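Local coordinates for phosphate-binding protein pstS 2 (Streptococcus pneumoniae, PDB 4H1X) that is thought to capture phosphate at the cell surface as the solute-binding component of the PstSACB ABC transporter, which imports it, at residues A[43-46]-A[47-50]; A[74-77]-A[78-82]. One frame throughout, in Å; residues are numbered along the deposited sequence.

Interaction 1. Residues A[43-46]-A[47-50]; sequences NTAK and TAVI
The carbonyl oxygen of Ala45 is gripped twice, by a backbone N-H and by a water. Ala48 N donates to Ala45 O over 3.2 Å, closing the four-residue ring of a type I turn with Lys46 and Thr47 at its corners. The bond is fairly straight at the hydrogen (156°), but the donor stands well above the carbonyl plane, 66° out of it. Water 1 gives its second grip, donating to Ala45 O at 3.0 Å. The same water also donates to Ala48 O, at 2.8 Å, so it uses both hydrogens to tie the carbonyl that starts the turn to the one that ends it.

Small apolar groups flank these polar bonds. The methyl CB of Ala48 lies 3.3 Å from Ala45 O, and it also meets the methyl of Thr44, with Thr44 CG2 4.2 Å from Ala48 CB. That contact depends on the rotation of the threonine: its CG2 runs anti to the backbone N and reaches Ala48, while OG1 lies beside that N (chi1 -66°) and bonds to Asp42. Ala45 CB is a loose neighbour of Thr47 OG1, 4.0 Å away, with no bond between them.

Beyond the turn the chain straightens at once. Val49 exchanges backbone hydrogen bonds with Val13 and Ser15 of strand 12-16, and Ala48 packs its methyl on Val13; at the near end, the backbone of Ala45 is bonded to Phe254. A compact type I turn, knitted by one backbone bond and one bridging water, thus bends the loop after strand 40-42 by roughly a right angle and delivers it into strand 49-51, which runs parallel to strand 12-16 in the mixed sheet of this periplasmic-binding-protein fold.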
loop_
_atom_site.group_PDB
_atom_site.type_symbol
_atom_site.label_atom_id
_atom_site.label_comp_id
_atom_site.label_asym_id
_atom_site.label_seq_id
_atom_site.Cartn_x
_atom_site.Cartn_y
_atom_site.Cartn_z
ATOM N N ASN A 43 15.464 -1.649 -11.425
ATOM C CA ASN A 43 16.681 -2.454 -11.340
ATOM C C ASN A 43 16.481 -3.812 -10.624
ATOM O O ASN A 43 17.474 -4.434 -10.223
ATOM C CB ASN A 43 17.812 -1.655 -10.691
ATOM C CG ASN A 43 18.271 -0.512 -11.555
ATOM O OD1 ASN A 43 18.061 0.662 -11.232
ATOM N ND2 ASN A 43 18.829 -0.829 -12.713
ATOM N N THR A 44 15.224 -4.298 -10.521
ATOM C CA THR A 44 14.934 -5.613 -9.916
ATOM C C THR A 44 15.822 -6.665 -10.579
ATOM O O THR A 44 15.894 -6.708 -11.814
ATOM C CB THR A 44 13.446 -5.993 -10.070
ATOM O OG1 THR A 44 12.621 -5.099 -9.314
ATOM C CG2 THR A 44 13.164 -7.432 -9.646
ATOM N N ALA A 45 16.499 -7.495 -9.768
ATOM C CA ALA A 45 17.387 -8.553 -10.258
ATOM C C ALA A 45 16.788 -9.268 -11.478
ATOM O O ALA A 45 15.621 -9.670 -11.446
ATOM C CB ALA A 45 17.668 -9.555 -9.160
ATOM N N LYS A 46 17.580 -9.378 -12.562
ATOM C CA LYS A 46 17.136 -10.053 -13.787
ATOM C C LYS A 46 16.967 -11.570 -13.561
ATOM O O LYS A 46 16.322 -12.219 -14.371
ATOM C CB LYS A 46 18.106 -9.784 -14.959
ATOM C CG LYS A 46 18.185 -8.311 -15.401
ATOM C CD LYS A 46 17.076 -7.915 -16.371
ATOM C CE LYS A 46 17.085 -6.440 -16.710
ATOM N NZ LYS A 46 18.182 -6.080 -17.649
ATOM N N THR A 47 17.517 -12.119 -12.453
ATOM C CA THR A 47 17.374 -13.546 -12.119
ATOM C C THR A 47 16.086 -13.815 -11.335
ATOM O O THR A 47 15.703 -14.986 -11.186
ATOM C CB THR A 47 18.568 -14.033 -11.284
ATOM O OG1 THR A 47 18.624 -13.291 -10.056
ATOM C CG2 THR A 47 19.885 -13.962 -12.038
ATOM N N ALA A 48 15.430 -12.748 -10.803
ATOM C CA ALA A 48 14.232 -12.903 -9.969
ATOM C C ALA A 48 13.101 -13.623 -10.690
ATOM O O ALA A 48 12.845 -13.380 -11.870
ATOM C CB ALA A 48 13.741 -11.548 -9.468
ATOM N N VAL A 49 12.455 -14.556 -9.991
ATOM C CA VAL A 49 11.286 -15.252 -10.556
ATOM C C VAL A 49 10.055 -14.450 -10.142
ATOM O O VAL A 49 10.093 -13.696 -9.167
ATOM C CB VAL A 49 11.191 -16.755 -10.187
ATOM C CG1 VAL A 49 12.387 -17.529 -10.754
ATOM C CG2 VAL A 49 11.080 -16.944 -8.664
ATOM N N ILE A 50 8.959 -14.627 -10.856
ATOM C CA ILE A 50 7.746 -13.835 -10.627
ATOM C C ILE A 50 6.622 -14.632 -9.982
ATOM O O ILE A 50 6.325 -15.770 -10.402
ATOM C CB ILE A 50 7.272 -13.280 -12.010
ATOM C CG1 ILE A 50 8.401 -12.531 -12.773
ATOM C CG2 ILE A 50 5.966 -12.467 -11.902
ATOM C CD1 ILE A 50 9.061 -11.275 -12.044
HETATM O O HOH W 1 13.251 -10.794 -12.884
#

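Interaction 2. Residues A[74-77]-A[78-82]; sequences GSLT and KSVKA
Thr77 turns two acceptors, one from its side chain and one from its backbone, toward the residues that follow it. Thr77 OG1 receives the N-H of Ser79 across 3.2 Å, at an angle of 155° at the hydrogen. The hydroxyl is placed for this by its rotation: OG1 lies between the backbone N and the carbonyl carbon (chi1 75°), within reach of the Ser79 N-H. One residue further on, Val80 N points almost straight at Thr77 O, yet at 3.4 Å that bond is weak. The first bond makes an ST turn; the second spans the type I beta turn from Thr77 to Val80, which swings the chain round from the loop after strand 67-72 into strand 81-85. From elsewhere in the chain, the side-chain amide of Asn238 donates to the carbonyl of Lys78.

Apolar contacts are carried by Leu76, whose two methyls share Ala82, CD1 also meeting Val80. Its CG extends anti to the backbone N (chi1 179°), carrying the branches across the mouth of the bend: CD2 rests against Ala82 CB at 3.8 Å, while CD1 meets Val80 CG2 at 3.9 Å, the two side chains crossing obliquely. Val80 is buried, touching Leu58 and Val61 of helix 54-63, and both Leu76 and Val80 lie on Val235 of strand 223-236.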
loop_
_atom_site.group_PDB
_atom_site.type_symbol
_atom_site.label_atom_id
_atom_site.label_comp_id
_atom_site.label_asym_id
_atom_site.label_seq_id
_atom_site.Cartn_x
_atom_site.Cartn_y
_atom_site.Cartn_z
ATOM N N GLY A 74 -0.122 -6.769 6.419
ATOM C CA GLY A 74 -1.349 -7.385 6.924
ATOM C C GLY A 74 -1.559 -8.829 6.499
ATOM O O GLY A 74 -2.386 -9.538 7.089
ATOM N N SER A 75 -0.824 -9.273 5.474
ATOM C CA SER A 75 -0.911 -10.630 4.942
ATOM C C SER A 75 0.130 -11.592 5.528
ATOM O O SER A 75 0.142 -12.760 5.135
ATOM C CB SER A 75 -0.771 -10.602 3.427
ATOM O OG SER A 75 -1.826 -9.859 2.833
ATOM N N LEU A 76 0.997 -11.117 6.446
ATOM C CA LEU A 76 2.039 -11.946 7.078
ATOM C C LEU A 76 1.409 -13.076 7.881
ATOM O O LEU A 76 0.396 -12.858 8.560
ATOM C CB LEU A 76 2.926 -11.075 7.990
ATOM C CG LEU A 76 4.053 -11.761 8.763
ATOM C CD1 LEU A 76 5.060 -12.413 7.815
ATOM C CD2 LEU A 76 4.733 -10.764 9.679
ATOM N N THR A 77 1.958 -14.295 7.735
ATOM C CA THR A 77 1.527 -15.481 8.482
ATOM C C THR A 77 2.735 -16.163 9.098
ATOM O O THR A 77 3.869 -15.876 8.700
ATOM C CB THR A 77 0.756 -16.502 7.606
ATOM O OG1 THR A 77 1.670 -17.198 6.754
ATOM C CG2 THR A 77 -0.395 -15.900 6.826
ATOM N N LYS A 78 2.484 -17.138 10.003
ATOM C CA LYS A 78 3.514 -17.960 10.656
ATOM C C LYS A 78 4.260 -18.903 9.663
ATOM O O LYS A 78 5.258 -19.498 10.064
ATOM C CB LYS A 78 2.877 -18.809 11.776
ATOM C CG LYS A 78 1.870 -19.841 11.257
ATOM C CD LYS A 78 1.330 -20.770 12.327
ATOM C CE LYS A 78 0.088 -21.489 11.845
ATOM N NZ LYS A 78 0.379 -22.474 10.764
ATOM N N SER A 79 3.766 -19.045 8.403
ATOM C CA SER A 79 4.355 -19.934 7.395
ATOM C C SER A 79 5.650 -19.356 6.800
ATOM O O SER A 79 6.385 -20.062 6.100
ATOM C CB SER A 79 3.346 -20.215 6.291
ATOM O OG SER A 79 2.243 -20.939 6.811
ATOM N N VAL A 80 5.911 -18.072 7.059
ATOM C CA VAL A 80 7.127 -17.396 6.599
ATOM C C VAL A 80 7.657 -16.536 7.761
ATOM O O VAL A 80 6.940 -16.313 8.751
ATOM C CB VAL A 80 6.923 -16.555 5.306
ATOM C CG1 VAL A 80 6.498 -17.403 4.101
ATOM C CG2 VAL A 80 5.952 -15.407 5.541
ATOM N N LYS A 81 8.870 -16.000 7.611
ATOM C CA LYS A 81 9.461 -15.155 8.648
ATOM C C LYS A 81 9.738 -13.737 8.111
ATOM O O LYS A 81 10.429 -13.600 7.109
ATOM C CB LYS A 81 10.751 -15.791 9.158
ATOM C CG LYS A 81 11.436 -14.952 10.235
ATOM C CD LYS A 81 12.542 -15.692 10.955
ATOM C CE LYS A 81 13.836 -15.703 10.206
ATOM N NZ LYS A 81 14.940 -16.263 11.043
ATOM N N ALA A 82 9.220 -12.705 8.773
ATOM C CA ALA A 82 9.497 -11.320 8.361
ATOM C C ALA A 82 10.872 -10.903 8.902
ATOM O O ALA A 82 11.175 -11.097 10.097
ATOM C CB ALA A 82 8.415 -10.357 8.850
#

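In the fold
Interactions 1 and 2 illustrate one solution used twice: a type I turn placed just ahead of a strand. Residues 43-50 lead into strand 49-51 and residues 74-82 into strand 81-85, both belonging to the same mixed sheet. The two strands are not neighbours there; the path between them runs through 12-16, 67-72 and 223-236. The contacts do not touch, with centres 22 Å apart and nearest atoms about 14 Å apart. Both are surface contacts, their centres 21 Å and 17 Å from the centre of the chain. Each turn has its own backbone bond, to which interaction 1 adds a water and interaction 2 a threonine hydroxyl.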